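Pirin-like protein (Geobacillus kaustophilus, PDB 2P17) is of unknown function but belongs to the pirin family of bicupin proteins and binds one iron ion per subunit. Local coordinates at residues A[63-68]-A[167-172]; A[90-95]-A[116-121]; A[192-195]-A[200-203]. All coordinates share one frame; numbering follows the deposited sequence.

In the fold
Contact 1 joins the two cupin halves near the centre of the chain, whereas contacts 2 and 3 lie within the N-terminal and C-terminal halves, on opposite sides of that centre and about 14 Å apart at their nearest atoms. Both touch contact 1. Val63 CG2 packs 3.5 Å from Trp90 CD2 of contact 2, and Ile67 CD1 lies 3.7 Å from Leu195 CD2 of contact 3. Along the chain, contact 2 is nested within the loop closed by contact 1, and contact 3 follows. The iron ion, bound by His57 and His99, sits in the N-terminal half, about 11 Å from the Val63 side chain and about 13 Å from that of Thr92; contact 3 is remote from it.

Contact 1 (A[63-68]-A[167-172]); sequences VTYVIS and VTMVEM
Tyr65 and Val63 of strand 60-66 face Glu171 and Met169 of strand 167-174 in a buried contact between the N-terminal and C-terminal cupin halves. The two strand segments run almost exactly parallel, 3° apart, but their axes come no nearer than 11.1 Å, so they meet through side chains and not as hydrogen-bonded neighbours. Met169, modelled as selenomethionine, spans the gap fully extended. Its SE lies alongside Val63 CG1 at 3.8 Å, the two side chains running antiparallel, and its CE ends 4.0 Å from Tyr65 CB. Farther along, Tyr65 OH donates a short hydrogen bond of 2.6 Å to Glu171 OE2. With CG anti to the backbone N in both residues, the two side chains reach across and cross at about a right angle. Ring and carboxylate are turned 83° apart, and the hydroxyl meets OE2 from above the carboxylate plane, 44° out of it. Arg236 forms a salt bridge with the same oxygen, and Arg148 with OE1. Two arginines and a phenol hydroxyl thus satisfy the buried carboxylate, which should favour its ionised form at the heart of the domain interface.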
loop_
_atom_site.group_PDB
_atom_site.type_symbol
_atom_site.label_atom_id
_atom_site.label_comp_id
_atom_site.label_asym_id
_atom_site.label_seq_id
_atom_site.Cartn_x
_atom_site.Cartn_y
_atom_site.Cartn_z
ATOM N N VAL A 63 6.971 -0.336 -2.885
ATOM C CA VAL A 63 6.245 -1.448 -2.284
ATOM C C VAL A 63 5.208 -1.913 -3.274
ATOM O O VAL A 63 4.322 -1.132 -3.643
ATOM C CB VAL A 63 5.560 -1.031 -0.978
ATOM C CG1 VAL A 63 4.884 -2.243 -0.346
ATOM C CG2 VAL A 63 6.579 -0.459 0.021
ATOM N N THR A 64 5.322 -3.173 -3.706
ATOM C CA THR A 64 4.413 -3.728 -4.711
ATOM C C THR A 64 3.460 -4.708 -4.065
ATOM O O THR A 64 3.892 -5.555 -3.289
ATOM C CB THR A 64 5.182 -4.507 -5.792
ATOM O OG1 THR A 64 6.328 -3.758 -6.215
ATOM C CG2 THR A 64 4.297 -4.792 -7.004
ATOM N N TYR A 65 2.167 -4.563 -4.354
ATOM C CA TYR A 65 1.168 -5.567 -4.006
ATOM C C TYR A 65 0.630 -6.158 -5.304
ATOM O O TYR A 65 0.187 -5.418 -6.187
ATOM C CB TYR A 65 0.028 -4.965 -3.161
ATOM C CG TYR A 65 -1.116 -5.943 -2.912
ATOM C CD1 TYR A 65 -1.152 -6.728 -1.760
ATOM C CD2 TYR A 65 -2.143 -6.084 -3.837
ATOM C CE1 TYR A 65 -2.185 -7.633 -1.535
ATOM C CE2 TYR A 65 -3.192 -6.995 -3.629
ATOM C CZ TYR A 65 -3.203 -7.764 -2.481
ATOM O OH TYR A 65 -4.241 -8.661 -2.285
ATOM N N VAL A 66 0.695 -7.479 -5.434
ATOM C CA VAL A 66 0.173 -8.140 -6.631
ATOM C C VAL A 66 -1.280 -8.537 -6.397
ATOM O O VAL A 66 -1.578 -9.351 -5.516
ATOM C CB VAL A 66 1.041 -9.364 -7.034
ATOM C CG1 VAL A 66 0.410 -10.117 -8.185
ATOM C CG2 VAL A 66 2.441 -8.907 -7.408
ATOM N N ILE A 67 -2.187 -7.937 -7.162
ATOM C CA ILE A 67 -3.606 -8.274 -7.054
ATOM C C ILE A 67 -3.853 -9.616 -7.723
ATOM O O ILE A 67 -4.488 -10.507 -7.139
ATOM C CB ILE A 67 -4.506 -7.175 -7.670
ATOM C CG1 ILE A 67 -4.220 -5.812 -7.026
ATOM C CG2 ILE A 67 -5.996 -7.555 -7.532
ATOM C CD1 ILE A 67 -4.865 -4.621 -7.750
ATOM N N SER A 68 -3.337 -9.766 -8.945
ATOM C CA SER A 68 -3.492 -10.995 -9.702
ATOM C C SER A 68 -2.322 -11.165 -10.662
ATOM O O SER A 68 -1.607 -10.202 -10.975
ATOM C CB SER A 68 -4.824 -11.007 -10.458
ATOM O OG SER A 68 -4.877 -9.965 -11.419
ATOM N N VAL A 167 5.708 2.432 8.537
ATOM C CA VAL A 167 4.539 2.318 7.669
ATOM C C VAL A 167 3.678 1.157 8.146
ATOM O O VAL A 167 4.166 0.038 8.352
ATOM C CB VAL A 167 4.941 2.090 6.188
ATOM C CG1 VAL A 167 3.718 1.811 5.291
ATOM C CG2 VAL A 167 5.713 3.287 5.654
ATOM N N THR A 168 2.395 1.420 8.323
ATOM C CA THR A 168 1.423 0.367 8.559
ATOM C C THR A 168 0.718 0.057 7.250
ATOM O O THR A 168 0.163 0.953 6.613
ATOM C CB THR A 168 0.443 0.772 9.655
ATOM O OG1 THR A 168 1.129 0.712 10.917
ATOM C CG2 THR A 168 -0.792 -0.141 9.679
HETATM N N MSE A 169 0.790 -1.203 6.840
HETATM C CA MSE A 169 0.152 -1.664 5.618
HETATM C C MSE A 169 -0.579 -2.944 5.946
HETATM O O MSE A 169 0.035 -3.925 6.371
HETATM C CB MSE A 169 1.171 -1.914 4.508
HETATM C CG MSE A 169 0.527 -2.428 3.226
HETATM SE SE MSE A 169 1.916 -2.794 1.909
HETATM C CE MSE A 169 0.784 -3.458 0.468
ATOM N N VAL A 170 -1.902 -2.898 5.808
ATOM C CA VAL A 170 -2.731 -4.034 6.144
ATOM C C VAL A 170 -3.717 -4.350 5.037
ATOM O O VAL A 170 -4.213 -3.450 4.348
ATOM C CB VAL A 170 -3.509 -3.839 7.477
ATOM C CG1 VAL A 170 -2.557 -3.637 8.677
ATOM C CG2 VAL A 170 -4.521 -2.708 7.390
ATOM N N GLU A 171 -3.975 -5.633 4.853
ATOM C CA GLU A 171 -5.012 -6.083 3.943
ATOM C C GLU A 171 -6.208 -6.582 4.746
ATOM O O GLU A 171 -6.065 -7.470 5.590
ATOM C CB GLU A 171 -4.467 -7.186 3.049
ATOM C CG GLU A 171 -5.473 -7.716 2.038
ATOM C CD GLU A 171 -4.909 -8.862 1.255
ATOM O OE1 GLU A 171 -4.081 -9.594 1.830
ATOM O OE2 GLU A 171 -5.308 -9.037 0.088
HETATM N N MSE A 172 -7.377 -6.009 4.477
HETATM C CA MSE A 172 -8.599 -6.418 5.163
HETATM C C MSE A 172 -9.517 -7.149 4.220
HETATM O O MSE A 172 -9.754 -6.688 3.101
HETATM C CB MSE A 172 -9.345 -5.215 5.718
HETATM C CG MSE A 172 -8.548 -4.380 6.655
HETATM SE SE MSE A 172 -9.743 -3.102 7.457
HETATM C CE MSE A 172 -8.457 -1.919 7.980
#

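Contact 2 (A[90-95]-A[116-121]); sequences WMTAGR and VNLPSA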
loop_
_atom_site.group_PDB
_atom_site.type_symbol
_atom_site.label_atom_id
_atom_site.label_comp_id
_atom_site.label_asym_id
_atom_site.label_seq_id
_atom_site.Cartn_x
_atom_site.Cartn_y
_atom_site.Cartn_z
ATOM N N TRP A 90 8.997 -5.349 -0.792
ATOM C CA TRP A 90 9.402 -4.073 -0.225
ATOM C C TRP A 90 10.843 -3.841 -0.661
ATOM O O TRP A 90 11.750 -4.555 -0.224
ATOM C CB TRP A 90 9.314 -4.154 1.298
ATOM C CG TRP A 90 9.147 -2.843 1.996
ATOM C CD1 TRP A 90 10.104 -1.869 2.191
ATOM C CD2 TRP A 90 7.949 -2.363 2.606
ATOM N NE1 TRP A 90 9.559 -0.814 2.898
ATOM C CE2 TRP A 90 8.236 -1.089 3.154
ATOM C CE3 TRP A 90 6.646 -2.883 2.738
ATOM C CZ2 TRP A 90 7.266 -0.326 3.818
ATOM C CZ3 TRP A 90 5.683 -2.129 3.394
ATOM C CH2 TRP A 90 5.999 -0.860 3.926
HETATM N N MSE A 91 11.054 -2.860 -1.532
HETATM C CA MSE A 91 12.392 -2.627 -2.044
HETATM C C MSE A 91 12.885 -1.272 -1.577
HETATM O O MSE A 91 12.299 -0.246 -1.905
HETATM C CB MSE A 91 12.420 -2.710 -3.566
HETATM C CG MSE A 91 13.839 -2.658 -4.104
HETATM SE SE MSE A 91 13.973 -2.490 -6.035
HETATM C CE MSE A 91 12.231 -3.171 -6.558
ATOM N N THR A 92 13.952 -1.283 -0.791
ATOM C CA THR A 92 14.604 -0.051 -0.361
ATOM C C THR A 92 15.676 0.287 -1.386
ATOM O O THR A 92 16.652 -0.451 -1.525
ATOM C CB THR A 92 15.237 -0.222 1.030
ATOM O OG1 THR A 92 14.237 -0.716 1.931
ATOM C CG2 THR A 92 15.804 1.099 1.552
ATOM N N ALA A 93 15.501 1.393 -2.103
ATOM C CA ALA A 93 16.490 1.762 -3.127
ATOM C C ALA A 93 17.726 2.416 -2.513
ATOM O O ALA A 93 18.837 2.149 -2.962
ATOM C CB ALA A 93 15.877 2.667 -4.174
ATOM N N GLY A 94 17.523 3.262 -1.505
ATOM C CA GLY A 94 18.613 3.951 -0.812
ATOM C C GLY A 94 19.606 4.593 -1.769
ATOM O O GLY A 94 19.222 5.318 -2.685
ATOM N N ARG A 95 20.888 4.326 -1.537
ATOM C CA ARG A 95 21.940 4.933 -2.366
ATOM C C ARG A 95 21.786 4.638 -3.866
ATOM O O ARG A 95 22.257 5.413 -4.702
ATOM C CB ARG A 95 23.331 4.528 -1.874
ATOM C CG ARG A 95 23.645 3.052 -1.973
ATOM C CD ARG A 95 25.019 2.741 -1.365
ATOM N NE ARG A 95 25.049 3.019 0.069
ATOM C CZ ARG A 95 25.953 2.526 0.907
ATOM N NH2 ARG A 95 25.888 2.828 2.195
ATOM N N VAL A 116 7.569 5.204 -1.223
ATOM C CA VAL A 116 7.700 5.785 0.113
ATOM C C VAL A 116 8.975 6.611 0.136
ATOM O O VAL A 116 10.027 6.148 -0.308
ATOM C CB VAL A 116 7.787 4.695 1.190
ATOM C CG1 VAL A 116 7.730 5.316 2.590
ATOM C CG2 VAL A 116 6.681 3.655 1.033
ATOM N N ASN A 117 8.899 7.838 0.633
ATOM C CA ASN A 117 10.099 8.666 0.715
ATOM C C ASN A 117 11.038 8.148 1.794
ATOM O O ASN A 117 10.595 7.586 2.795
ATOM C CB ASN A 117 9.710 10.109 1.023
ATOM C CG ASN A 117 10.790 11.097 0.648
ATOM O OD1 ASN A 117 11.734 10.766 -0.070
ATOM N ND2 ASN A 117 10.638 12.339 1.119
ATOM N N LEU A 118 12.338 8.325 1.571
ATOM C CA LEU A 118 13.330 8.137 2.628
ATOM C C LEU A 118 13.725 9.504 3.172
ATOM O O LEU A 118 13.965 10.435 2.389
ATOM C CB LEU A 118 14.578 7.414 2.115
ATOM C CG LEU A 118 14.454 5.921 1.758
ATOM C CD1 LEU A 118 15.693 5.411 1.049
ATOM C CD2 LEU A 118 14.222 5.100 3.003
ATOM N N PRO A 119 13.816 9.626 4.511
ATOM C CA PRO A 119 14.331 10.870 5.098
ATOM C C PRO A 119 15.793 11.058 4.701
ATOM O O PRO A 119 16.480 10.086 4.362
ATOM C CB PRO A 119 14.248 10.624 6.604
ATOM C CG PRO A 119 13.311 9.468 6.772
ATOM C CD PRO A 119 13.444 8.643 5.543
ATOM N N SER A 120 16.247 12.306 4.739
ATOM C CA SER A 120 17.626 12.635 4.374
ATOM C C SER A 120 18.634 11.711 5.065
ATOM O O SER A 120 19.605 11.268 4.441
ATOM C CB SER A 120 17.916 14.095 4.730
ATOM O OG SER A 120 19.239 14.445 4.393
ATOM N N ALA A 121 18.393 11.419 6.346
ATOM C CA ALA A 121 19.303 10.558 7.110
ATOM C C ALA A 121 19.499 9.173 6.499
ATOM O O ALA A 121 20.509 8.523 6.754
ATOM C CB ALA A 121 18.853 10.418 8.550
#
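Leu118 turns its CD1 methyl onto the backbone of Gly94, so that a branched apolar tip rests on main chain instead of on another side chain. CD1 is 3.8 Å from Gly94 CA and the same 3.8 Å from Gly94 N, and it therefore lies across the N-CA bond. The leucine is directed there by its torsions: CG stands beside its own backbone N (chi1 -71°) and CD1 continues the chain outward, anti to CA (chi2 170°). A second, looser approach comes from Thr92, whose CG2 is 4.3 Å from the same Leu118 methyl. The two branches of the threonine divide their work. CG2 lies anti to the backbone N and looks toward Leu118, while OG1 is hydrogen-bonded to Glu61 OE2. Glu61 belongs to strand 60-66, which pairs antiparallel with both strand 88-92 and strand 109-117. The contact consequently bridges two strands that flank a common neighbour in the N-terminal cupin barrel, where both strands give way to loops; Leu118 also packs on Glu61, and on Ile164 from a loop. No hydrogen bond links the two segments directly. The backbone of Gly94 is instead held by Gly59, and Gly94 lies about 8 Å from the side chain of the iron ligand His57. Toward the C-terminal half, Trp90 and Val116 come near each other without touching, Trp90 CZ2 remaining 4.9 Å from Val116 CG2. The indole packs on Leu132 and reaches Ser151 and Asn163 in loops. Met91, between Trp90 and Thr92 in sequence, is directed to the other side of the strand, into the iron-facing interior of the barrel, where its side chain touches the iron ligand His99 and Glu101, a predicted ligand.

Contact 3 (A[192-195]-A[200-203]); sequences LYIL and VFGA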
loop_
_atom_site.group_PDB
_atom_site.type_symbol
_atom_site.label_atom_id
_atom_site.label_comp_id
_atom_site.label_asym_id
_atom_site.label_seq_id
_atom_site.Cartn_x
_atom_site.Cartn_y
_atom_site.Cartn_z
ATOM N N LEU A 192 -6.875 4.385 2.297
ATOM C CA LEU A 192 -7.071 2.990 1.900
ATOM C C LEU A 192 -7.520 2.915 0.453
ATOM O O LEU A 192 -8.044 3.890 -0.082
ATOM C CB LEU A 192 -8.032 2.238 2.857
ATOM C CG LEU A 192 -9.450 2.788 3.024
ATOM C CD1 LEU A 192 -10.371 2.389 1.866
ATOM C CD2 LEU A 192 -10.042 2.329 4.354
ATOM N N TYR A 193 -7.289 1.773 -0.177
ATOM C CA TYR A 193 -7.732 1.558 -1.543
ATOM C C TYR A 193 -8.539 0.276 -1.585
ATOM O O TYR A 193 -8.101 -0.754 -1.065
ATOM C CB TYR A 193 -6.532 1.483 -2.505
ATOM C CG TYR A 193 -6.958 1.194 -3.916
ATOM C CD1 TYR A 193 -7.551 2.178 -4.690
ATOM C CD2 TYR A 193 -6.806 -0.088 -4.461
ATOM C CE1 TYR A 193 -7.962 1.908 -5.987
ATOM C CE2 TYR A 193 -7.232 -0.375 -5.758
ATOM C CZ TYR A 193 -7.798 0.642 -6.510
ATOM O OH TYR A 193 -8.228 0.392 -7.801
ATOM N N ILE A 194 -9.727 0.330 -2.197
ATOM C CA ILE A 194 -10.636 -0.796 -2.164
ATOM C C ILE A 194 -10.467 -1.657 -3.412
ATOM O O ILE A 194 -10.626 -1.178 -4.533
ATOM C CB ILE A 194 -12.111 -0.337 -2.008
ATOM C CG1 ILE A 194 -12.251 0.495 -0.734
ATOM C CG2 ILE A 194 -13.026 -1.548 -1.933
ATOM C CD1 ILE A 194 -13.593 1.198 -0.592
ATOM N N LEU A 195 -10.151 -2.932 -3.189
ATOM C CA LEU A 195 -9.956 -3.888 -4.275
ATOM C C LEU A 195 -11.264 -4.519 -4.749
ATOM O O LEU A 195 -11.436 -4.786 -5.950
ATOM C CB LEU A 195 -8.999 -5.004 -3.827
ATOM C CG LEU A 195 -7.587 -4.547 -3.454
ATOM C CD1 LEU A 195 -6.851 -5.649 -2.697
ATOM C CD2 LEU A 195 -6.838 -4.125 -4.695
ATOM N N VAL A 200 -18.888 1.217 4.380
ATOM C CA VAL A 200 -18.897 2.586 4.909
ATOM C C VAL A 200 -17.708 2.740 5.871
ATOM O O VAL A 200 -17.281 1.765 6.513
ATOM C CB VAL A 200 -20.242 2.972 5.586
ATOM C CG1 VAL A 200 -21.345 3.026 4.555
ATOM C CG2 VAL A 200 -20.600 2.004 6.690
ATOM N N PHE A 201 -17.195 3.967 5.968
ATOM C CA PHE A 201 -15.862 4.188 6.525
ATOM C C PHE A 201 -15.804 5.422 7.388
ATOM O O PHE A 201 -16.357 6.457 7.034
ATOM C CB PHE A 201 -14.845 4.345 5.386
ATOM C CG PHE A 201 -14.711 3.132 4.529
ATOM C CD1 PHE A 201 -13.764 2.156 4.835
ATOM C CD2 PHE A 201 -15.538 2.942 3.426
ATOM C CE1 PHE A 201 -13.639 1.032 4.041
ATOM C CE2 PHE A 201 -15.427 1.809 2.645
ATOM C CZ PHE A 201 -14.476 0.854 2.946
ATOM N N GLY A 202 -15.093 5.313 8.505
ATOM C CA GLY A 202 -14.786 6.472 9.336
ATOM C C GLY A 202 -15.933 6.934 10.197
ATOM O O GLY A 202 -16.992 6.308 10.240
ATOM N N ALA A 203 -15.711 8.059 10.876
ATOM C CA ALA A 203 -16.678 8.595 11.826
ATOM C C ALA A 203 -18.045 8.909 11.224
ATOM O O ALA A 203 -19.072 8.779 11.906
ATOM C CB ALA A 203 -16.114 9.824 12.500
#
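Phe201 receives two aliphatic side chains from strand 189-196, each at a different part of its ring. Leu192 CD2 lies 3.8 Å from Phe201 CD1 and equally near CE1, whereas Ile194 CD1 is 3.7 Å from Phe201 CZ, with CE2 almost as close. Both methyls are displaced outward past the rim, and both approaches are oblique. Their conformations differ sharply. Leu192 holds CG between its backbone N and its carbonyl carbon, the most hindered of the staggered positions (chi1 59°), and this bend brings CD2, and less closely CD1, to the CD1-CE1 side of the ring. Ile194 is stretched out: CG1 sits beside the backbone N and CD1 extends anti to CA (chi2 170°), so the long branch comes at the ring from the direction opposite to that of the phenylalanine side chain. Phe201 has CG beside its backbone N, and its ring, nearly perpendicular to the CA-CB-CG plane (chi2 -91°), turns the same side to both methyls. In this way side chains fill the space between backbones whose CA atoms, at Leu192 and Phe201, are 10.0 Å apart. Leu214 touches all three residues, and Leu235 lies against both Ile194 and Phe201; Leu237 and Ile7 add further cover to the ring. Strands 189-196 and 198-201 are consecutive but have different partners: the first pairs with 212-216 and 235-242, the second with 206-209 and 224-231. Apolar packing of this sort, between successive strands on facing walls, is characteristic of the hydrophobic interior of a cupin beta-barrel, here the C-terminal one of the pirin fold.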